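Local coordinates for protein structure-specific endonuclease subunit SLX1 (Candida glabrata, PDB 4XLG) that probably acts as the catalytic subunit of the SLX1-SLX4 endonuclease, which nicks the duplex of branched DNA close to junctions with single-stranded DNA during repair and recombination, at residues 12-17 against 60-65; 35-40 against 185-190. The protein carries 1 engineered substitution. All coordinates share one frame; numbering follows the deposited sequence. Where two conformers were deposited one is given.

Interaction 1: residues 12-17 against 60-65; sequences GCYLLQ and WEMVAI
A classic beta bulge interrupts the antiparallel pairing of strands 12-17 and 60-65: Val63 and Ala64 both face Leu15. Leu15 N donates to Ala64 O (3.0 Å, N-H...O 172°), while Leu15 O receives Val63 N at 2.9 Å, more bent (150°). Beyond the bulge the pairing resumes one residue out of step, with Gln17 and Glu61 joined by reciprocal backbone bonds. Gly12, Cys13 and Tyr14 occupy the GIY half of the GIY-YIG nuclease signature, and its YIG half, Tyr26 to Gly28, lies on the strand flanking 12-17 on its other side. On the face carrying Tyr14, Leu16, Met62 and Ile65, the chain of Met62 bends at chi3 (-69°), bringing CE to 3.8 Å from Tyr14 CB; its SD lies obliquely to the phenol, 5.5 Å from the ring centroid. The Tyr14 hydroxyl bonds to His40 and Arg36. Leu16 forks: CD1 sits over one face of the Trp60 indole, a CH-pi contact 3.9 Å from the five-membered ring centroid, and CD2 rests on Met62 CB at 3.7 Å. On the other face, a water donates to Gln17 OE1 (2.8 Å) and Glu61 OE1 (2.7 Å), whereas Gln17 NE2 turns to Arg22 O and Glu61 OE2 to Asn134.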
loop_
_atom_site.group_PDB
_atom_site.type_symbol
_atom_site.label_atom_id
_atom_site.label_comp_id
_atom_site.label_asym_id
_atom_site.label_seq_id
_atom_site.Cartn_x
_atom_site.Cartn_y
_atom_site.Cartn_z
ATOM N N GLY B 12 2.729 6.494 -3.670
ATOM C CA GLY B 12 2.536 7.093 -2.360
ATOM C C GLY B 12 1.501 8.207 -2.453
ATOM O O GLY B 12 1.302 8.819 -3.508
ATOM N N CYS B 13 0.840 8.437 -1.324
ATOM C CA CYS B 13 -0.080 9.575 -1.154
ATOM C C CYS B 13 0.606 10.582 -0.244
ATOM O O CYS B 13 0.912 10.253 0.895
ATOM C CB CYS B 13 -1.388 9.165 -0.476
ATOM S SG CYS B 13 -2.485 8.171 -1.473
ATOM N N TYR B 14 0.789 11.804 -0.740
ATOM C CA TYR B 14 1.617 12.801 -0.055
ATOM C C TYR B 14 0.808 13.964 0.424
ATOM O O TYR B 14 -0.262 14.300 -0.103
ATOM C CB TYR B 14 2.751 13.322 -0.973
ATOM C CG TYR B 14 2.237 13.875 -2.332
ATOM C CD1 TYR B 14 1.859 15.226 -2.475
ATOM C CD2 TYR B 14 2.111 13.011 -3.464
ATOM C CE1 TYR B 14 1.402 15.722 -3.702
ATOM C CE2 TYR B 14 1.686 13.507 -4.717
ATOM C CZ TYR B 14 1.323 14.891 -4.794
ATOM O OH TYR B 14 0.873 15.365 -5.982
ATOM N N LEU B 15 1.355 14.584 1.482
ATOM C CA LEU B 15 0.788 15.839 1.996
ATOM C C LEU B 15 1.834 16.951 1.822
ATOM O O LEU B 15 2.993 16.788 2.258
ATOM C CB LEU B 15 0.432 15.673 3.482
ATOM C CG LEU B 15 -0.038 16.961 4.194
ATOM C CD1 LEU B 15 -1.368 17.481 3.585
ATOM C CD2 LEU B 15 -0.151 16.718 5.724
ATOM N N LEU B 16 1.434 18.025 1.147
ATOM C CA LEU B 16 2.309 19.199 0.972
ATOM C C LEU B 16 1.803 20.277 1.900
ATOM O O LEU B 16 0.613 20.390 2.128
ATOM C CB LEU B 16 2.261 19.758 -0.460
ATOM C CG LEU B 16 2.470 18.759 -1.607
ATOM C CD1 LEU B 16 2.397 19.598 -2.968
ATOM C CD2 LEU B 16 3.839 18.012 -1.399
ATOM N N GLN B 17 2.737 21.063 2.413
ATOM C CA GLN B 17 2.410 22.258 3.163
ATOM C C GLN B 17 3.199 23.397 2.547
ATOM O O GLN B 17 4.406 23.307 2.428
ATOM C CB GLN B 17 2.791 22.075 4.633
ATOM C CG GLN B 17 2.429 23.357 5.496
ATOM C CD GLN B 17 2.777 23.154 6.985
ATOM O OE1 GLN B 17 3.462 22.185 7.359
ATOM N NE2 GLN B 17 2.319 24.068 7.810
ATOM N N TRP B 60 6.290 24.383 -2.220
ATOM C CA TRP B 60 5.682 23.500 -1.242
ATOM C C TRP B 60 6.755 22.680 -0.560
ATOM O O TRP B 60 7.706 22.238 -1.211
ATOM C CB TRP B 60 4.734 22.518 -1.958
ATOM C CG TRP B 60 3.570 23.116 -2.640
ATOM C CD1 TRP B 60 3.476 23.441 -3.986
ATOM C CD2 TRP B 60 2.292 23.362 -2.074
ATOM N NE1 TRP B 60 2.200 23.894 -4.262
ATOM C CE2 TRP B 60 1.451 23.832 -3.112
ATOM C CE3 TRP B 60 1.768 23.219 -0.781
ATOM C CZ2 TRP B 60 0.102 24.160 -2.903
ATOM C CZ3 TRP B 60 0.416 23.542 -0.560
ATOM C CH2 TRP B 60 -0.401 24.010 -1.610
ATOM N N GLU B 61 6.537 22.345 0.710
ATOM C CA GLU B 61 7.340 21.312 1.398
ATOM C C GLU B 61 6.542 20.001 1.418
ATOM O O GLU B 61 5.366 20.023 1.778
ATOM C CB GLU B 61 7.621 21.753 2.881
ATOM C CG GLU B 61 8.414 20.691 3.682
ATOM C CD GLU B 61 8.459 21.012 5.180
ATOM O OE1 GLU B 61 7.736 21.927 5.641
ATOM O OE2 GLU B 61 9.236 20.329 5.901
ATOM N N MET B 62 7.134 18.879 0.979
ATOM C CA MET B 62 6.416 17.609 1.159
ATOM C C MET B 62 6.658 17.175 2.600
ATOM O O MET B 62 7.760 16.802 2.947
ATOM C CB MET B 62 6.910 16.551 0.149
ATOM C CG MET B 62 6.087 15.221 0.298
ATOM S SD MET B 62 6.588 14.017 -0.971
ATOM C CE MET B 62 5.948 14.817 -2.442
ATOM N N VAL B 63 5.624 17.202 3.449
ATOM C CA VAL B 63 5.910 16.933 4.846
ATOM C C VAL B 63 5.733 15.472 5.250
ATOM O O VAL B 63 6.307 15.016 6.265
ATOM C CB VAL B 63 5.027 17.836 5.788
ATOM C CG1 VAL B 63 5.428 19.343 5.572
ATOM C CG2 VAL B 63 3.495 17.650 5.589
ATOM N N ALA B 64 4.923 14.741 4.481
ATOM C CA ALA B 64 4.661 13.323 4.803
ATOM C C ALA B 64 4.251 12.592 3.547
ATOM O O ALA B 64 3.706 13.193 2.617
ATOM C CB ALA B 64 3.549 13.168 5.876
ATOM N N ILE B 65 4.489 11.283 3.531
ATOM C CA ILE B 65 3.957 10.498 2.423
ATOM C C ILE B 65 3.621 9.101 3.003
ATOM O O ILE B 65 4.355 8.585 3.856
ATOM C CB ILE B 65 4.945 10.424 1.218
ATOM C CG1 ILE B 65 4.263 9.742 -0.006
ATOM C CG2 ILE B 65 6.301 9.709 1.601
ATOM C CD1 ILE B 65 5.153 10.030 -1.302
HETATM O O HOH W 1 6.218 22.031 7.916
HETATM O O HOH W 2 6.112 24.040 5.018
#

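Interaction 2: residues 35-40 against 185-190; sequences RRLRQH and KNMELV
Helical segments 35-40 and 185-190 run nearly antiparallel, with 154° between their N-to-C directions, and their axes come no closer than 10.8 Å. The nearest CA atoms, those of Leu37 and Met187, are 7.8 Å apart, so the contact is made by side chains alone; it is small, burying 199 Å² over both sides. Leu37 supplies most of it from its own helix. With CG anti to the backbone N (chi1 -174°), its side chain extends across and runs alongside that of Met187, the two pointing opposite ways. Its CD2 branch meets Met187 SD at 3.3 Å, a tight van der Waals approach, and CG lies 3.6 Å from the same sulfur. Met187 is folded at chi2 and chi3, a shape that presents the sulfur to Leu37 while CE turns to Arg38 CG, 3.9 Å away, in a looser touch at the exposed margin. The same CD2 of Leu37 also reaches Asn186 OD1 (3.5 Å) and Val190 CG2 (4.1 Å), and thus lies among three residues of the partner helix. The touch on Asn186 OD1 is van der Waals only, methyl against oxygen; the polar partner of OD1 is Met62 N. The two helices, 33-41 and the long 176-213, lie next to each other over the face of the sheet that carries Leu16 and Met62: Leu37 touches both of these, and Val190 also touches Met62, as well as Pro33 and Val34 at the start of helix 33-41.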
loop_
_atom_site.group_PDB
_atom_site.type_symbol
_atom_site.label_atom_id
_atom_site.label_comp_id
_atom_site.label_asym_id
_atom_site.label_seq_id
_atom_site.Cartn_x
_atom_site.Cartn_y
_atom_site.Cartn_z
ATOM N N ARG B 35 9.828 13.800 -8.923
ATOM C CA ARG B 35 9.366 14.435 -10.139
ATOM C C ARG B 35 8.064 15.242 -9.851
ATOM O O ARG B 35 7.889 16.396 -10.317
ATOM C CB ARG B 35 9.094 13.362 -11.187
ATOM C CG ARG B 35 8.653 13.959 -12.519
ATOM C CD ARG B 35 8.673 12.829 -13.586
ATOM N NE ARG B 35 8.422 13.526 -14.837
ATOM C CZ ARG B 35 7.191 13.770 -15.271
ATOM N NH1 ARG B 35 6.999 14.454 -16.402
ATOM N NH2 ARG B 35 6.161 13.273 -14.576
ATOM N N ARG B 36 7.204 14.630 -9.047
ATOM C CA ARG B 36 5.905 15.295 -8.735
ATOM C C ARG B 36 6.126 16.581 -7.969
ATOM O O ARG B 36 5.491 17.608 -8.248
ATOM C CB ARG B 36 5.017 14.380 -7.927
ATOM C CG ARG B 36 3.644 15.031 -7.493
ATOM C CD ARG B 36 2.824 15.499 -8.701
ATOM N NE ARG B 36 2.506 14.360 -9.570
ATOM C CZ ARG B 36 1.587 13.452 -9.279
ATOM N NH1 ARG B 36 1.434 12.408 -10.104
ATOM N NH2 ARG B 36 0.769 13.593 -8.233
ATOM N N LEU B 37 7.001 16.540 -6.966
ATOM C CA LEU B 37 7.262 17.772 -6.234
ATOM C C LEU B 37 7.885 18.844 -7.137
ATOM O O LEU B 37 7.527 20.017 -7.033
ATOM C CB LEU B 37 8.147 17.440 -5.005
ATOM C CG LEU B 37 8.405 18.586 -4.026
ATOM C CD1 LEU B 37 7.074 19.191 -3.501
ATOM C CD2 LEU B 37 9.249 17.948 -2.867
ATOM N N ARG B 38 8.782 18.480 -8.076
ATOM C CA ARG B 38 9.246 19.499 -9.035
ATOM C C ARG B 38 8.122 20.103 -9.871
ATOM O O ARG B 38 8.184 21.289 -10.207
ATOM C CB ARG B 38 10.298 18.958 -10.080
ATOM C CG ARG B 38 11.629 18.519 -9.527
ATOM C CD ARG B 38 12.690 18.411 -10.728
ATOM N NE ARG B 38 12.239 17.475 -11.770
ATOM C CZ ARG B 38 12.445 16.163 -11.671
ATOM N NH1 ARG B 38 13.095 15.691 -10.605
ATOM N NH2 ARG B 38 12.017 15.339 -12.611
ATOM N N GLN B 39 7.173 19.262 -10.284
ATOM C CA GLN B 39 6.023 19.748 -11.094
ATOM C C GLN B 39 5.179 20.720 -10.243
ATOM O O GLN B 39 4.738 21.766 -10.724
ATOM C CB GLN B 39 5.168 18.592 -11.561
ATOM C CG GLN B 39 5.867 17.803 -12.721
ATOM C CD GLN B 39 5.037 16.590 -13.094
ATOM O OE1 GLN B 39 4.738 15.744 -12.248
ATOM N NE2 GLN B 39 4.573 16.560 -14.327
ATOM N N HIS B 40 4.958 20.367 -8.992
ATOM C CA HIS B 40 4.174 21.291 -8.128
ATOM C C HIS B 40 4.912 22.606 -7.890
ATOM O O HIS B 40 4.282 23.691 -7.770
ATOM C CB HIS B 40 3.848 20.653 -6.743
ATOM C CG HIS B 40 2.770 19.613 -6.794
ATOM N ND1 HIS B 40 1.505 19.870 -7.293
ATOM C CD2 HIS B 40 2.737 18.347 -6.324
ATOM C CE1 HIS B 40 0.762 18.786 -7.176
ATOM N NE2 HIS B 40 1.470 17.864 -6.548
ATOM N N LYS B 185 16.418 21.467 0.911
ATOM C CA LYS B 185 16.662 20.387 1.877
ATOM C C LYS B 185 15.550 19.358 1.825
ATOM O O LYS B 185 15.816 18.142 1.869
ATOM C CB LYS B 185 16.804 20.922 3.309
ATOM C CG LYS B 185 18.199 21.551 3.588
ATOM C CD LYS B 185 18.254 22.147 4.992
ATOM C CE LYS B 185 19.682 22.539 5.391
ATOM N NZ LYS B 185 20.377 23.256 4.291
ATOM N N ASN B 186 14.312 19.838 1.725
ATOM C CA ASN B 186 13.181 18.911 1.636
ATOM C C ASN B 186 13.291 18.042 0.363
ATOM O O ASN B 186 13.058 16.839 0.406
ATOM C CB ASN B 186 11.874 19.705 1.642
ATOM C CG ASN B 186 10.618 18.818 1.429
ATOM O OD1 ASN B 186 9.919 18.943 0.424
ATOM N ND2 ASN B 186 10.321 17.972 2.438
ATOM N N MET B 187 13.678 18.634 -0.757
ATOM C CA MET B 187 13.831 17.834 -2.019
ATOM C C MET B 187 14.838 16.709 -1.797
ATOM O O MET B 187 14.629 15.593 -2.292
ATOM C CB MET B 187 14.356 18.700 -3.199
ATOM C CG MET B 187 13.251 19.577 -3.799
ATOM S SD MET B 187 11.973 18.539 -4.688
ATOM C CE MET B 187 12.897 17.748 -5.954
ATOM N N GLU B 188 15.909 17.020 -1.102
ATOM C CA GLU B 188 16.985 16.029 -0.903
ATOM C C GLU B 188 16.401 14.878 -0.034
ATOM O O GLU B 188 16.685 13.696 -0.270
ATOM C CB GLU B 188 18.244 16.639 -0.236
ATOM C CG GLU B 188 19.334 15.624 -0.312
ATOM C CD GLU B 188 19.677 15.349 -1.793
ATOM O OE1 GLU B 188 19.731 14.166 -2.245
ATOM O OE2 GLU B 188 19.832 16.358 -2.517
ATOM N N LEU B 189 15.601 15.227 0.993
ATOM C CA LEU B 189 14.996 14.173 1.843
ATOM C C LEU B 189 14.052 13.261 1.044
ATOM O O LEU B 189 13.997 12.036 1.272
ATOM C CB LEU B 189 14.193 14.792 3.018
ATOM C CG LEU B 189 15.078 15.623 3.944
ATOM C CD1 LEU B 189 14.137 16.289 5.043
ATOM C CD2 LEU B 189 16.126 14.812 4.646
ATOM N N VAL B 190 13.268 13.872 0.151
ATOM C CA VAL B 190 12.287 13.121 -0.644
ATOM C C VAL B 190 13.092 12.218 -1.625
ATOM O O VAL B 190 12.768 11.018 -1.794
ATOM C CB VAL B 190 11.326 14.048 -1.429
ATOM C CG1 VAL B 190 10.422 13.229 -2.428
ATOM C CG2 VAL B 190 10.397 14.843 -0.448
#

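Overall arrangement
The two contacts lie side by side, their centres about 9 Å apart, and their segments alternate along the chain: 12-17, 35-40, 60-65, 185-190. Helix 33-41 falls between the paired strands in sequence and packs on their sheet, within the GIY-YIG catalytic range, whereas helix 176-213 arrives from much later. Two probable hydrogen bonds, one from each strand, tie the sheet to the helices, and packing adds to them: Leu16 CD1 on His40 CD2, and Glu61 CG on Asn186 ND2. Because helix 176-213 ends shortly before zinc ligand Cys219, interaction 2 places the nuclease sheet and its helix against the long helix that leads to the zinc-binding region.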